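Local coordinates for protein alanine racemase (Actinobacillus succinogenes, PDB 3C3K) that is of unknown function but has a two-lobed periplasmic binding protein-like fold, as in the ligand-binding domains of LacI-type regulators, at residues M14-N17 with F22-A25; L42-E47 with R54-L59. One frame throughout, in Å; residues are numbered along the deposited sequence.

Interaction 1: M14-N17 with F22-A25; sequences MVSN and FCAA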
loop_
_atom_site.group_PDB
_atom_site.type_symbol
_atom_site.label_atom_id
_atom_site.label_comp_id
_atom_site.label_asym_id
_atom_site.label_seq_id
_atom_site.Cartn_x
_atom_site.Cartn_y
_atom_site.Cartn_z
ATOM N N MET B 14 -6.756 4.320 13.467
ATOM C CA MET B 14 -6.580 2.888 13.678
ATOM C C MET B 14 -6.913 2.216 12.366
ATOM O O MET B 14 -8.084 2.102 11.997
ATOM C CB MET B 14 -7.512 2.409 14.806
ATOM C CG MET B 14 -6.973 2.684 16.257
ATOM S SD MET B 14 -8.101 2.355 17.705
ATOM C CE MET B 14 -9.551 2.496 16.942
ATOM N N VAL B 15 -5.880 1.759 11.667
ATOM C CA VAL B 15 -5.968 1.248 10.305
ATOM C C VAL B 15 -6.177 -0.269 10.310
ATOM O O VAL B 15 -5.532 -0.997 11.093
ATOM C CB VAL B 15 -4.647 1.582 9.605
ATOM C CG1 VAL B 15 -4.569 1.008 8.216
ATOM C CG2 VAL B 15 -4.548 3.106 9.509
ATOM N N SER B 16 -7.083 -0.750 9.462
ATOM C CA SER B 16 -7.312 -2.188 9.417
ATOM C C SER B 16 -6.161 -2.966 8.762
ATOM O O SER B 16 -5.838 -4.051 9.181
ATOM C CB SER B 16 -8.646 -2.474 8.718
ATOM O OG SER B 16 -8.615 -1.841 7.474
ATOM N N ASN B 17 -5.522 -2.424 7.747
ATOM C CA ASN B 17 -4.306 -3.084 7.198
ATOM C C ASN B 17 -3.532 -2.093 6.360
ATOM O O ASN B 17 -3.954 -1.647 5.302
ATOM C CB ASN B 17 -4.690 -4.341 6.348
ATOM C CG ASN B 17 -3.486 -5.098 5.809
ATOM O OD1 ASN B 17 -2.379 -4.576 5.742
ATOM N ND2 ASN B 17 -3.717 -6.352 5.386
ATOM N N PHE B 22 -6.627 0.300 -0.120
ATOM C CA PHE B 22 -7.840 1.046 0.252
ATOM C C PHE B 22 -7.542 1.866 1.511
ATOM O O PHE B 22 -7.910 3.045 1.631
ATOM C CB PHE B 22 -8.993 0.058 0.557
ATOM C CG PHE B 22 -10.227 0.704 1.209
ATOM C CD1 PHE B 22 -11.165 1.355 0.425
ATOM C CD2 PHE B 22 -10.418 0.651 2.572
ATOM C CE1 PHE B 22 -12.294 1.921 0.992
ATOM C CE2 PHE B 22 -11.535 1.217 3.151
ATOM C CZ PHE B 22 -12.473 1.850 2.359
ATOM N N CYS B 23 -6.858 1.246 2.476
ATOM C CA CYS B 23 -6.474 2.037 3.657
ATOM C C CYS B 23 -5.664 3.238 3.291
ATOM O O CYS B 23 -5.905 4.274 3.837
ATOM C CB CYS B 23 -5.726 1.221 4.658
ATOM S SG CYS B 23 -6.801 -0.111 5.265
ATOM N N ALA B 24 -4.670 3.100 2.405
ATOM C CA ALA B 24 -3.800 4.192 2.055
ATOM C C ALA B 24 -4.594 5.315 1.446
ATOM O O ALA B 24 -4.281 6.481 1.655
ATOM C CB ALA B 24 -2.652 3.711 1.077
ATOM N N ALA B 25 -5.590 4.983 0.646
ATOM C CA ALA B 25 -6.457 5.963 0.023
ATOM C C ALA B 25 -7.326 6.639 1.054
ATOM O O ALA B 25 -7.524 7.833 0.982
ATOM C CB ALA B 25 -7.370 5.336 -1.082
#
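Every contact between the two segments involves Cys-23, in the first turn of helix 21-35, its side chain aimed at the chain as it leaves strand 9-15. Its CB packs on CG1 of Val-15 at 3.7 Å, and SG lies 3.9 Å from the same CG1. With chi1 at -63°, SG stands anti to the carbonyl carbon and extends past Val-15 to the polar end of the contact. There SG comes 3.3 Å from OG of Ser-16 and 3.2 Å from the backbone O of Asn-17. It also receives a weak hydrogen bond from the backbone N of Asn-17, 3.6 Å from N to SG with an N-H...S angle of 152°. The sulfur thus has the Val-15 methyl on one flank and polar atoms of the turning chain at its end. Val-15 offers CG1 because that branch lies anti to its own backbone N, chi1 175°. The side-chain amide of Asn-17 turns elsewhere, its OD1 accepting a hydrogen bond from N of Ala-19, within the connection that leads to helix 21-35. Ser-16 also touches Tyr-136, and a glycerol, probably from the crystallisation liquor, lies about 6 Å from its side chain and may mark a pocket. This is the first strand-to-helix turn of a beta-alpha-beta unit, at the C-terminal end of the parallel sheet, where Rossmann-like lobes of periplasmic binding proteins face the cleft between them.

Interaction 2: L42-E47 with R54-L59; sequences LLCNTE and RSCLTL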
loop_
_atom_site.group_PDB
_atom_site.type_symbol
_atom_site.label_atom_id
_atom_site.label_comp_id
_atom_site.label_asym_id
_atom_site.label_seq_id
_atom_site.Cartn_x
_atom_site.Cartn_y
_atom_site.Cartn_z
ATOM N N LEU B 42 -1.478 10.462 13.486
ATOM C CA LEU B 42 -0.685 9.305 13.889
ATOM C C LEU B 42 -1.450 8.060 13.490
ATOM O O LEU B 42 -2.698 8.000 13.676
ATOM C CB LEU B 42 -0.435 9.294 15.371
ATOM C CG LEU B 42 0.647 10.146 16.007
ATOM C CD1 LEU B 42 0.530 9.927 17.503
ATOM C CD2 LEU B 42 2.040 9.804 15.493
ATOM N N LEU B 43 -0.760 7.068 12.942
ATOM C CA LEU B 43 -1.411 5.814 12.542
ATOM C C LEU B 43 -1.099 4.665 13.483
ATOM O O LEU B 43 -0.041 4.604 14.071
ATOM C CB LEU B 43 -0.937 5.373 11.139
ATOM C CG LEU B 43 -1.095 6.364 10.016
ATOM C CD1 LEU B 43 -0.442 5.715 8.818
ATOM C CD2 LEU B 43 -2.601 6.683 9.736
ATOM N N CYS B 44 -1.995 3.710 13.577
ATOM C CA CYS B 44 -1.656 2.449 14.238
ATOM C C CYS B 44 -2.216 1.363 13.360
ATOM O O CYS B 44 -3.390 1.442 12.938
ATOM C CB CYS B 44 -2.289 2.344 15.597
ATOM S SG CYS B 44 -1.766 0.774 16.406
ATOM N N ASN B 45 -1.375 0.394 13.032
ATOM C CA ASN B 45 -1.786 -0.699 12.177
ATOM C C ASN B 45 -2.349 -1.749 13.084
ATOM O O ASN B 45 -1.668 -2.719 13.456
ATOM C CB ASN B 45 -0.603 -1.275 11.366
ATOM C CG ASN B 45 -1.065 -2.291 10.374
ATOM O OD1 ASN B 45 -2.057 -2.046 9.656
ATOM N ND2 ASN B 45 -0.404 -3.470 10.354
ATOM N N THR B 46 -3.613 -1.551 13.446
ATOM C CA THR B 46 -4.238 -2.332 14.551
ATOM C C THR B 46 -4.696 -3.680 14.032
ATOM O O THR B 46 -4.650 -4.702 14.731
ATOM C CB THR B 46 -5.432 -1.534 15.224
ATOM O OG1 THR B 46 -6.237 -0.930 14.210
ATOM C CG2 THR B 46 -4.925 -0.419 16.076
ATOM N N GLU B 47 -5.171 -3.693 12.790
ATOM C CA GLU B 47 -5.700 -4.948 12.184
ATOM C C GLU B 47 -6.709 -5.687 13.039
ATOM O O GLU B 47 -6.651 -6.955 13.160
ATOM C CB GLU B 47 -4.558 -5.908 11.886
ATOM C CG GLU B 47 -3.462 -5.273 11.075
ATOM C CD GLU B 47 -2.425 -6.285 10.599
ATOM O OE1 GLU B 47 -1.370 -6.475 11.231
ATOM O OE2 GLU B 47 -2.669 -6.892 9.561
ATOM N N ARG B 54 -6.021 -1.425 22.240
ATOM C CA ARG B 54 -5.975 -0.948 23.608
ATOM C C ARG B 54 -4.715 -0.148 23.857
ATOM O O ARG B 54 -4.709 0.893 24.557
ATOM C CB ARG B 54 -6.043 -2.132 24.568
ATOM C CG ARG B 54 -7.450 -2.615 24.737
ATOM C CD ARG B 54 -7.595 -3.754 25.774
ATOM N NE ARG B 54 -9.034 -3.971 25.911
ATOM C CZ ARG B 54 -9.643 -5.140 26.122
ATOM N NH1 ARG B 54 -8.942 -6.269 26.250
ATOM N NH2 ARG B 54 -10.976 -5.158 26.198
ATOM N N SER B 55 -3.630 -0.631 23.273
ATOM C CA SER B 55 -2.346 -0.009 23.512
ATOM C C SER B 55 -2.261 1.373 22.867
ATOM O O SER B 55 -1.841 2.342 23.482
ATOM C CB SER B 55 -1.229 -0.992 23.100
ATOM O OG SER B 55 -0.116 -0.316 22.614
ATOM N N CYS B 56 -2.703 1.502 21.629
ATOM C CA CYS B 56 -2.487 2.781 20.966
ATOM C C CYS B 56 -3.457 3.767 21.576
ATOM O O CYS B 56 -3.236 4.961 21.502
ATOM C CB CYS B 56 -2.585 2.685 19.437
ATOM S SG CYS B 56 -4.226 2.333 18.875
ATOM N N LEU B 57 -4.520 3.270 22.210
ATOM C CA LEU B 57 -5.513 4.179 22.825
ATOM C C LEU B 57 -5.047 4.857 24.116
ATOM O O LEU B 57 -5.681 5.805 24.563
ATOM C CB LEU B 57 -6.939 3.545 22.937
ATOM C CG LEU B 57 -7.750 3.365 21.641
ATOM C CD1 LEU B 57 -8.970 2.521 21.910
ATOM C CD2 LEU B 57 -8.160 4.673 20.939
ATOM N N THR B 58 -3.907 4.435 24.678
ATOM C CA THR B 58 -3.288 5.196 25.750
ATOM C C THR B 58 -2.900 6.636 25.297
ATOM O O THR B 58 -2.752 7.516 26.137
ATOM C CB THR B 58 -2.057 4.529 26.351
ATOM O OG1 THR B 58 -1.093 4.368 25.337
ATOM C CG2 THR B 58 -2.361 3.126 26.862
ATOM N N LEU B 59 -2.770 6.885 23.996
ATOM C CA LEU B 59 -2.530 8.237 23.531
ATOM C C LEU B 59 -3.665 9.198 23.859
ATOM O O LEU B 59 -3.431 10.409 24.040
ATOM C CB LEU B 59 -2.272 8.251 22.021
ATOM C CG LEU B 59 -1.049 7.443 21.552
ATOM C CD1 LEU B 59 -1.133 7.212 20.085
ATOM C CD2 LEU B 59 0.188 8.200 21.917
#
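In the Rossmann-like lobe, strand 39-45, outermost in this chain's parallel sheet, is covered on one face by the helical segment that follows it, and Cys-44 meets Cys-56 at the centre of this layer. SG of Cys-44 lies 3.7 Å from CB of Cys-56, while SG of Cys-56 rests 3.8 Å from CB of Cys-44. The two sulfurs are also 3.8 Å apart, too far for a disulfide and consistent with free thiols. Toward the end of the strand, CG2 of Thr-46 approaches the Cys-56 sulfur at 4.0 Å, whereas OG1 is hydrogen-bonded to the backbone O of Val-15 on the adjacent strand. At the other end Leu-42 and Leu-59 cross at about a right angle, their CD1 methyls meeting at 4.1 Å. Leu-43 makes backbone hydrogen bonds to the second subunit; Leu-42 packs on Cys-56 of that chain, and ND2 of Asn-45 is hydrogen-bonded to Glu-31 of that chain. Within 54-59 the carbonyl O of Ser-55 accepts two bonds from Thr-58, one from N at 3.2 Å and one from OG1 at 2.8 Å, the hydroxyl nearly in line with the carbonyl at 169°.

Interaction 1 closes before interaction 2 opens along the chain, with the rest of helix 21-35 running between them, and their centres are about 13 Å apart. They share one parallel sheet: strands 9-15 and 39-45 are neighbours in it, joined by helix 21-35 as a beta-alpha-beta unit. The contacts touch directly through probable backbone hydrogen bonds, Val-15 N to Cys-44 O at 2.8 Å and Val-15 O with Thr-46 N at 3.1 Å. The helices cover opposite faces of this strand pair. Interaction 1 lies about 9 Å from the centre of the chain, near the lobe boundary, and interaction 2 about 20 Å from it, on the outermost strand of this chain's sheet, beside the second subunit.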